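Local coordinates for protein cadherin-23 (Mus musculus, PDB 5UZ8) that probably mediates calcium-dependent cell adhesion, building part of the tip-link filaments that convey force to the mechanotransduction machinery of hearing, at residues D75-H80 with T141-G146; I106-D111 with G146-I151; K192-P195 with S200-R203. All coordinates share one frame; numbering follows the deposited sequence.

Contact 1 of 3, residues D75-H80 with T141-G146; sequences DYEEVH and TDADSG. With CA (calcium ion), chain I; CA (calcium ion), chain J; CA (calcium ion), chain K.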
loop_
_atom_site.group_PDB
_atom_site.type_symbol
_atom_site.label_atom_id
_atom_site.label_comp_id
_atom_site.label_asym_id
_atom_site.label_seq_id
_atom_site.Cartn_x
_atom_site.Cartn_y
_atom_site.Cartn_z
ATOM N N ASP A 75 3.426 -19.803 22.558
ATOM C CA ASP A 75 2.994 -18.913 21.497
ATOM C C ASP A 75 1.488 -19.138 21.257
ATOM O O ASP A 75 1.079 -20.219 20.841
ATOM C CB ASP A 75 3.783 -19.269 20.236
ATOM C CG ASP A 75 3.451 -18.366 19.038
ATOM O OD1 ASP A 75 2.652 -17.410 19.153
ATOM O OD2 ASP A 75 3.996 -18.635 17.961
ATOM N N TYR A 76 0.675 -18.107 21.489
ATOM C CA TYR A 76 -0.764 -18.193 21.278
ATOM C C TYR A 76 -1.066 -18.568 19.835
ATOM O O TYR A 76 -2.029 -19.254 19.574
ATOM C CB TYR A 76 -1.473 -16.866 21.623
ATOM C CG TYR A 76 -2.969 -16.957 21.492
ATOM C CD1 TYR A 76 -3.764 -17.491 22.539
ATOM C CD2 TYR A 76 -3.610 -16.555 20.329
ATOM C CE1 TYR A 76 -5.128 -17.582 22.408
ATOM C CE2 TYR A 76 -4.973 -16.639 20.214
ATOM C CZ TYR A 76 -5.716 -17.161 21.236
ATOM O OH TYR A 76 -7.067 -17.246 21.094
ATOM N N GLU A 77 -0.233 -18.118 18.905
ATOM C CA GLU A 77 -0.449 -18.459 17.516
ATOM C C GLU A 77 -0.236 -19.959 17.211
ATOM O O GLU A 77 -0.633 -20.397 16.143
ATOM C CB GLU A 77 0.365 -17.550 16.587
ATOM C CG GLU A 77 -0.217 -16.154 16.423
ATOM C CD GLU A 77 -0.252 -15.299 17.694
ATOM O OE1 GLU A 77 -1.361 -14.907 18.045
ATOM O OE2 GLU A 77 0.796 -14.972 18.323
ATOM N N GLU A 78 0.331 -20.724 18.171
ATOM C CA GLU A 78 0.503 -22.186 18.049
ATOM C C GLU A 78 -0.353 -22.971 19.039
ATOM O O GLU A 78 -0.815 -24.062 18.721
ATOM C CB GLU A 78 1.970 -22.566 18.281
ATOM C CG GLU A 78 2.922 -22.017 17.235
ATOM C CD GLU A 78 2.592 -22.507 15.839
ATOM O OE1 GLU A 78 1.952 -23.575 15.710
ATOM O OE2 GLU A 78 2.956 -21.827 14.863
ATOM N N VAL A 79 -0.539 -22.426 20.239
ATOM C CA VAL A 79 -1.168 -23.145 21.352
ATOM C C VAL A 79 -2.155 -22.247 22.096
ATOM O O VAL A 79 -1.781 -21.179 22.545
ATOM C CB VAL A 79 -0.083 -23.584 22.352
ATOM C CG1 VAL A 79 -0.678 -24.225 23.601
ATOM C CG2 VAL A 79 0.944 -24.485 21.665
ATOM N N HIS A 80 -3.398 -22.713 22.242
ATOM C CA HIS A 80 -4.411 -21.983 23.029
ATOM C C HIS A 80 -4.572 -22.480 24.464
ATOM O O HIS A 80 -5.015 -21.717 25.318
ATOM C CB HIS A 80 -5.767 -21.974 22.301
ATOM C CG HIS A 80 -5.778 -21.170 21.033
ATOM N ND1 HIS A 80 -6.851 -21.164 20.166
ATOM C CD2 HIS A 80 -4.853 -20.340 20.496
ATOM C CE1 HIS A 80 -6.580 -20.367 19.144
ATOM N NE2 HIS A 80 -5.362 -19.874 19.306
ATOM N N THR A 141 -2.217 -8.916 6.224
ATOM C CA THR A 141 -2.796 -9.910 7.110
ATOM C C THR A 141 -2.142 -9.812 8.463
ATOM O O THR A 141 -0.999 -9.352 8.569
ATOM C CB THR A 141 -2.593 -11.316 6.589
ATOM O OG1 THR A 141 -1.191 -11.581 6.476
ATOM C CG2 THR A 141 -3.276 -11.490 5.236
ATOM N N ASP A 142 -2.856 -10.236 9.492
ATOM C CA ASP A 142 -2.345 -10.133 10.861
ATOM C C ASP A 142 -2.619 -11.461 11.589
ATOM O O ASP A 142 -3.757 -11.900 11.702
ATOM C CB ASP A 142 -2.985 -8.969 11.570
ATOM C CG ASP A 142 -2.300 -8.625 12.897
ATOM O OD1 ASP A 142 -2.262 -9.490 13.804
ATOM O OD2 ASP A 142 -1.907 -7.449 13.102
ATOM N N ALA A 143 -1.554 -12.068 12.091
ATOM C CA ALA A 143 -1.613 -13.392 12.720
ATOM C C ALA A 143 -2.172 -13.466 14.153
ATOM O O ALA A 143 -2.391 -14.564 14.649
ATOM C CB ALA A 143 -0.217 -14.021 12.669
ATOM N N ASP A 144 -2.461 -12.329 14.792
ATOM C CA ASP A 144 -3.077 -12.333 16.115
ATOM C C ASP A 144 -4.580 -12.646 16.011
ATOM O O ASP A 144 -5.056 -13.107 14.959
ATOM C CB ASP A 144 -2.807 -10.994 16.816
ATOM C CG ASP A 144 -1.325 -10.749 17.029
ATOM O OD1 ASP A 144 -0.639 -11.651 17.545
ATOM O OD2 ASP A 144 -0.836 -9.675 16.631
ATOM N N SER A 145 -5.291 -12.419 17.097
ATOM C CA SER A 145 -6.707 -12.684 17.203
ATOM C C SER A 145 -7.472 -11.453 17.702
ATOM O O SER A 145 -6.914 -10.536 18.302
ATOM C CB SER A 145 -6.938 -13.887 18.105
ATOM O OG SER A 145 -6.356 -15.054 17.467
ATOM N N GLY A 146 -8.760 -11.440 17.413
ATOM C CA GLY A 146 -9.635 -10.398 17.913
ATOM C C GLY A 146 -9.146 -9.030 17.465
ATOM O O GLY A 146 -8.738 -8.883 16.342
HETATM CA CA CA I . -1.395 -7.683 15.445
HETATM CA CA CA J . -0.447 -12.980 19.430
HETATM CA CA CA K . 2.808 -15.075 19.379
HETATM O O HOH W 1 -8.123 -17.164 18.554
HETATM O O HOH W 2 -3.728 -15.549 16.947
HETATM O O HOH W 3 3.738 -14.688 17.247
HETATM O O HOH W 4 5.064 -15.822 19.988
#
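Glu77 and Asp144, which belong to successive cadherin domains, meet through a shared calcium ion, that of chain J. Glu77 holds it with both carboxylate oxygens, OE1 lying 2.5 Å from the ion, and Asp144 OD1 binds from the other domain at 2.3 Å from the same ion. The two carboxylate planes stand 79° apart, and Glu77 OE1 comes within 3.4 Å of Asp144 OD1, two acceptors brought together by the cation they both bind. Each carboxylate also reaches a second ion. Glu77 OE2 extends to the calcium ion of chain K, where Asp75 OD1 and two waters join it; Asp144 OD2 extends to the calcium ion of chain I, which Asp142 holds through both its oxygens. A bend in the Glu77 chain (chi2 64°) turns its carboxylate to the metals while CG rests 3.2 Å from Ala143 O.

Two Asx turns position these ligands. Glu77 N donates to Asp75 OD1 from above the carboxylate plane, and Asp144 N to Asp142 OD1 at 3.0 Å, in a straighter bond of 163°. Farther out, one water donates to both Glu77 OE1 and Ala143 O and accepts from Ser145 OG, and another links that OG to Tyr76 OH. Ser145 OG itself lies at the edge of the Tyr76 ring, 3.5 Å from CE2, and His80 covers one ring face. Glu21, Asp108, Ile109 and Asp111 complete the central site. Without calcium, so many carboxylates would probably repel one another, consistent with an interdomain junction that stiffens when the ions bind.

Contact 2 of 3, residues I106-D111 with G146-I151; sequences IVDIND and GNFALI. With CA (calcium ion), chain J; CA (calcium ion), chain I; CA (calcium ion), chain K.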
loop_
_atom_site.group_PDB
_atom_site.type_symbol
_atom_site.label_atom_id
_atom_site.label_comp_id
_atom_site.label_asym_id
_atom_site.label_seq_id
_atom_site.Cartn_x
_atom_site.Cartn_y
_atom_site.Cartn_z
ATOM N N ILE A 106 -4.253 -19.851 27.474
ATOM C CA ILE A 106 -3.257 -18.943 26.909
ATOM C C ILE A 106 -3.959 -17.678 26.393
ATOM O O ILE A 106 -5.010 -17.752 25.752
ATOM C CB ILE A 106 -2.401 -19.637 25.828
ATOM C CG1 ILE A 106 -1.795 -20.945 26.347
ATOM C CG2 ILE A 106 -1.280 -18.731 25.362
ATOM C CD1 ILE A 106 -1.119 -20.797 27.696
ATOM N N VAL A 107 -3.363 -16.518 26.668
ATOM C CA VAL A 107 -3.952 -15.221 26.326
ATOM C C VAL A 107 -3.118 -14.605 25.215
ATOM O O VAL A 107 -1.888 -14.517 25.322
ATOM C CB VAL A 107 -3.931 -14.296 27.533
ATOM C CG1 VAL A 107 -4.471 -12.914 27.185
ATOM C CG2 VAL A 107 -4.742 -14.920 28.660
ATOM N N ASP A 108 -3.794 -14.205 24.145
ATOM C CA ASP A 108 -3.153 -13.559 23.003
ATOM C C ASP A 108 -2.615 -12.194 23.423
ATOM O O ASP A 108 -3.319 -11.407 24.087
ATOM C CB ASP A 108 -4.219 -13.388 21.907
ATOM C CG ASP A 108 -3.705 -12.770 20.615
ATOM O OD1 ASP A 108 -2.549 -13.047 20.191
ATOM O OD2 ASP A 108 -4.526 -12.057 19.970
ATOM N N ILE A 109 -1.405 -11.889 22.992
ATOM C CA ILE A 109 -0.873 -10.514 23.025
ATOM C C ILE A 109 -0.650 -10.030 21.591
ATOM O O ILE A 109 -0.586 -10.827 20.653
ATOM C CB ILE A 109 0.436 -10.380 23.867
ATOM C CG1 ILE A 109 1.644 -10.932 23.118
ATOM C CG2 ILE A 109 0.273 -11.022 25.243
ATOM C CD1 ILE A 109 2.962 -10.893 23.885
ATOM N N ASN A 110 -0.536 -8.725 21.417
ATOM C CA ASN A 110 -0.399 -8.149 20.109
ATOM C C ASN A 110 1.061 -8.161 19.676
ATOM O O ASN A 110 1.727 -7.112 19.630
ATOM C CB ASN A 110 -0.992 -6.738 20.057
ATOM C CG ASN A 110 -1.082 -6.207 18.640
ATOM O OD1 ASN A 110 -1.139 -6.986 17.702
ATOM N ND2 ASN A 110 -1.100 -4.898 18.481
ATOM N N ASP A 111 1.537 -9.356 19.322
ATOM C CA ASP A 111 2.941 -9.559 18.949
ATOM C C ASP A 111 3.183 -9.789 17.447
ATOM O O ASP A 111 4.319 -10.084 17.049
ATOM C CB ASP A 111 3.607 -10.650 19.821
ATOM C CG ASP A 111 2.939 -12.028 19.728
ATOM O OD1 ASP A 111 1.772 -12.169 19.288
ATOM O OD2 ASP A 111 3.568 -13.006 20.205
ATOM N N GLY A 146 -8.760 -11.440 17.413
ATOM C CA GLY A 146 -9.635 -10.398 17.913
ATOM C C GLY A 146 -9.146 -9.030 17.465
ATOM O O GLY A 146 -8.738 -8.883 16.342
ATOM N N ASN A 147 -9.239 -8.043 18.349
ATOM C CA ASN A 147 -8.883 -6.646 17.995
ATOM C C ASN A 147 -7.436 -6.495 17.541
ATOM O O ASN A 147 -7.140 -5.672 16.682
ATOM C CB ASN A 147 -9.148 -5.664 19.130
ATOM C CG ASN A 147 -9.580 -4.313 18.614
ATOM O OD1 ASN A 147 -10.676 -4.227 18.045
ATOM N ND2 ASN A 147 -8.760 -3.269 18.783
ATOM N N PHE A 148 -6.555 -7.319 18.103
ATOM C CA PHE A 148 -5.162 -7.307 17.738
ATOM C C PHE A 148 -4.874 -7.706 16.297
ATOM O O PHE A 148 -3.754 -7.490 15.808
ATOM C CB PHE A 148 -4.392 -8.235 18.695
ATOM C CG PHE A 148 -4.392 -7.799 20.125
ATOM C CD1 PHE A 148 -4.586 -6.462 20.504
ATOM C CD2 PHE A 148 -4.081 -8.722 21.112
ATOM C CE1 PHE A 148 -4.519 -6.083 21.830
ATOM C CE2 PHE A 148 -3.994 -8.346 22.436
ATOM C CZ PHE A 148 -4.225 -7.021 22.815
ATOM N N ALA A 149 -5.858 -8.291 15.611
ATOM C CA ALA A 149 -5.708 -8.681 14.192
ATOM C C ALA A 149 -6.647 -7.903 13.244
ATOM O O ALA A 149 -6.691 -8.210 12.035
ATOM C CB ALA A 149 -5.940 -10.182 14.047
ATOM N N LEU A 150 -7.378 -6.922 13.774
ATOM C CA LEU A 150 -8.170 -6.040 12.952
ATOM C C LEU A 150 -7.252 -4.967 12.406
ATOM O O LEU A 150 -6.430 -4.438 13.151
ATOM C CB LEU A 150 -9.301 -5.397 13.731
ATOM C CG LEU A 150 -10.355 -6.362 14.250
ATOM C CD1 LEU A 150 -11.485 -5.587 14.917
ATOM C CD2 LEU A 150 -10.897 -7.195 13.084
ATOM N N ILE A 151 -7.400 -4.680 11.114
ATOM C CA ILE A 151 -6.505 -3.818 10.354
ATOM C C ILE A 151 -7.233 -2.564 9.847
ATOM O O ILE A 151 -8.297 -2.654 9.289
ATOM C CB ILE A 151 -5.900 -4.590 9.177
ATOM C CG1 ILE A 151 -5.019 -5.712 9.730
ATOM C CG2 ILE A 151 -5.082 -3.672 8.255
ATOM C CD1 ILE A 151 -4.529 -6.664 8.669
HETATM CA CA CA J . -0.447 -12.980 19.430
HETATM CA CA CA I . -1.395 -7.683 15.445
HETATM CA CA CA K . 2.808 -15.075 19.379
HETATM O O HOH W 3 3.738 -14.688 17.247
HETATM O O HOH W 4 5.064 -15.822 19.988
#
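Asn110 and Phe148 bring their CA atoms to within 5.4 Å of each other where the chain leaving strand 97-107 passes through an inverse gamma turn centred on Asn110 and meets the 3-10 turn 147-149. The first segment carries most of the DXNDN linker motif of cadherins, which gathers calcium ions between successive domains. Asn110 OD1 and Phe148 O lie 3.3 Å apart, two acceptors that bind one cation, the calcium ion of chain I.

Beside this metal bridge the two side chains pack together. Asn110 CB sits over one face of the Phe148 ring in a CH-pi contact, 3.7 Å from the centroid and 16° off the normal. With CG anti to the backbone N (chi1 -170°), the Asn110 amide lies almost parallel to the ring, 11° from its plane, and turns OD1 to the ion; ND2 finds its partner at Asn201. The ring edge faces Asp108, whose backbone O is near the ring plane and 3.5 Å from Phe148 CE2. Asp108 OD2 approaches Phe148 CD2 at 3.6 Å, but its polar partner is the backbone N of Ser145. Asn194 and Asn201 also touch the ring. Replacing Phe148 with an alanine would probably open a gap between Asn110 CB and Asp108 and leave the Asn110 side chain less firmly held against the second domain.

Nearer the first domain, Asp108 OD1 and Ile109 O bind the calcium ion of chain J. Asp111 spans two ions, its OD1 2.4 Å from that same ion and its OD2 2.4 Å from the calcium ion of chain K.

Contact 3 of 3, residues K192-P195 with S200-R203; sequences KDNP and SNRR. With CA (calcium ion), chain I.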
loop_
_atom_site.group_PDB
_atom_site.type_symbol
_atom_site.label_atom_id
_atom_site.label_comp_id
_atom_site.label_asym_id
_atom_site.label_seq_id
_atom_site.Cartn_x
_atom_site.Cartn_y
_atom_site.Cartn_z
ATOM N N LYS A 192 -2.456 -0.652 10.066
ATOM C CA LYS A 192 -2.237 -0.499 11.506
ATOM C C LYS A 192 -3.283 -1.349 12.239
ATOM O O LYS A 192 -4.493 -1.250 11.968
ATOM C CB LYS A 192 -2.305 0.973 11.886
ATOM C CG LYS A 192 -2.058 1.302 13.347
ATOM C CD LYS A 192 -2.251 2.811 13.623
ATOM C CE LYS A 192 -1.404 3.700 12.743
ATOM N NZ LYS A 192 -1.382 5.121 13.224
ATOM N N ASP A 193 -2.827 -2.210 13.128
ATOM C CA ASP A 193 -3.727 -3.118 13.809
ATOM C C ASP A 193 -4.326 -2.482 15.063
ATOM O O ASP A 193 -4.062 -1.320 15.350
ATOM C CB ASP A 193 -3.030 -4.477 14.076
ATOM C CG ASP A 193 -1.970 -4.401 15.145
ATOM O OD1 ASP A 193 -1.917 -3.409 15.919
ATOM O OD2 ASP A 193 -1.209 -5.384 15.237
ATOM N N ASN A 194 -5.131 -3.253 15.799
ATOM C CA ASN A 194 -5.601 -2.928 17.140
ATOM C C ASN A 194 -6.308 -1.561 17.236
ATOM O O ASN A 194 -5.915 -0.686 18.021
ATOM C CB ASN A 194 -4.428 -3.053 18.164
ATOM C CG ASN A 194 -4.886 -3.050 19.615
ATOM O OD1 ASN A 194 -6.048 -3.316 19.940
ATOM N ND2 ASN A 194 -3.932 -2.754 20.522
ATOM N N PRO A 195 -7.330 -1.356 16.375
ATOM C CA PRO A 195 -7.970 -0.048 16.319
ATOM C C PRO A 195 -8.572 0.387 17.650
ATOM O O PRO A 195 -9.045 -0.423 18.447
ATOM C CB PRO A 195 -9.026 -0.217 15.192
ATOM C CG PRO A 195 -9.338 -1.690 15.217
ATOM C CD PRO A 195 -7.997 -2.339 15.502
ATOM N N SER A 200 0.905 3.123 21.416
ATOM C CA SER A 200 1.949 2.197 21.863
ATOM C C SER A 200 1.604 0.701 21.819
ATOM O O SER A 200 2.535 -0.108 21.859
ATOM C CB SER A 200 2.439 2.582 23.274
ATOM O OG SER A 200 1.593 2.053 24.289
ATOM N N ASN A 201 0.305 0.324 21.722
ATOM C CA ASN A 201 -0.070 -1.109 21.604
ATOM C C ASN A 201 -0.615 -1.382 20.190
ATOM O O ASN A 201 -1.189 -2.418 19.970
ATOM C CB ASN A 201 -1.069 -1.580 22.737
ATOM C CG ASN A 201 -1.134 -3.149 22.957
ATOM O OD1 ASN A 201 -0.186 -3.910 22.729
ATOM N ND2 ASN A 201 -2.268 -3.600 23.446
ATOM N N ARG A 202 -0.353 -0.487 19.239
ATOM C CA ARG A 202 -0.720 -0.701 17.830
ATOM C C ARG A 202 0.536 -0.937 17.009
ATOM O O ARG A 202 1.506 -0.187 17.150
ATOM C CB ARG A 202 -1.486 0.493 17.271
ATOM C CG ARG A 202 -2.768 0.790 18.034
ATOM C CD ARG A 202 -3.669 1.801 17.341
ATOM N NE ARG A 202 -4.282 1.222 16.165
ATOM C CZ ARG A 202 -4.998 1.881 15.265
ATOM N NH1 ARG A 202 -5.243 3.185 15.385
ATOM N NH2 ARG A 202 -5.462 1.238 14.220
ATOM N N ARG A 203 0.503 -1.955 16.162
ATOM C CA ARG A 203 1.582 -2.302 15.270
ATOM C C ARG A 203 1.179 -1.984 13.839
ATOM O O ARG A 203 -0.001 -1.976 13.487
ATOM C CB ARG A 203 1.913 -3.798 15.391
ATOM C CG ARG A 203 2.598 -4.198 16.659
ATOM C CD ARG A 203 2.769 -5.705 16.775
ATOM N NE ARG A 203 3.613 -6.069 17.921
ATOM C CZ ARG A 203 4.948 -6.093 17.930
ATOM N NH1 ARG A 203 5.581 -6.464 19.026
ATOM N NH2 ARG A 203 5.666 -5.790 16.857
HETATM CA CA CA I . -1.395 -7.683 15.445
#
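Asp193 O is gripped by the Arg202 guanidinium: NE donates at 2.7 Å, in the guanidinium plane and nearly straight (165°), and NH2 adds a weak bond of 3.1 Å to this oxygen. The contact closes the connection between strands 184-193 and 204-214, the F and G strands of the Greek-key cadherin domain, at the end that faces the preceding domain and its calcium ions. A bend at chi3 (71°) swings the Arg202 guanidinium across the neighbouring segment, where it is sandwiched. Lys192 CD lies over the centre of one face, 3.3 Å from CZ, and Pro195 CA covers the opposite face toward the rim. Glu152 forms a salt bridge with Arg202 NH2, which is likely to ease the closeness of the lysine and arginine charges.

Asp193 and Arg203 pair twice. Asp193 N donates to Arg203 O at 2.9 Å, and Arg203 N returns a bond of 2.8 Å to Asp193 OD1, a side-chain oxygen met from above its carboxylate plane. That bond is likely to steady the carboxylate, whose OD2 binds the calcium ion of chain I at 2.3 Å. Asn194, with a left-handed backbone conformation, turns the chain; its ND2 donates to Asn201 O at 2.8 Å from above the carbonyl plane, and also to Asp197. The Arg203 side chain runs out extended to Asn110 O, while its CB rests 3.5 Å from Asp193 OD2.

The three contacts follow one calcium cluster across the junction of two domains. Contact 1 lies at the surface and contacts 2 and 3 are partly buried. The first two use all three ions and share Gly146, joining both domains; a probable hydrogen bond from Ile106 N to His80 O also ties them within the first domain. Contact 3 lies wholly within the second domain and touches the ion of chain I alone. Chemistry shifts accordingly: carboxylates and waters in contact 1, an aromatic ring set against the linker in contact 2, direct hydrogen bonds in contact 3. Asn147 ND2 to Pro195 O, a probable hydrogen bond, ties contact 2 to the F-G connection.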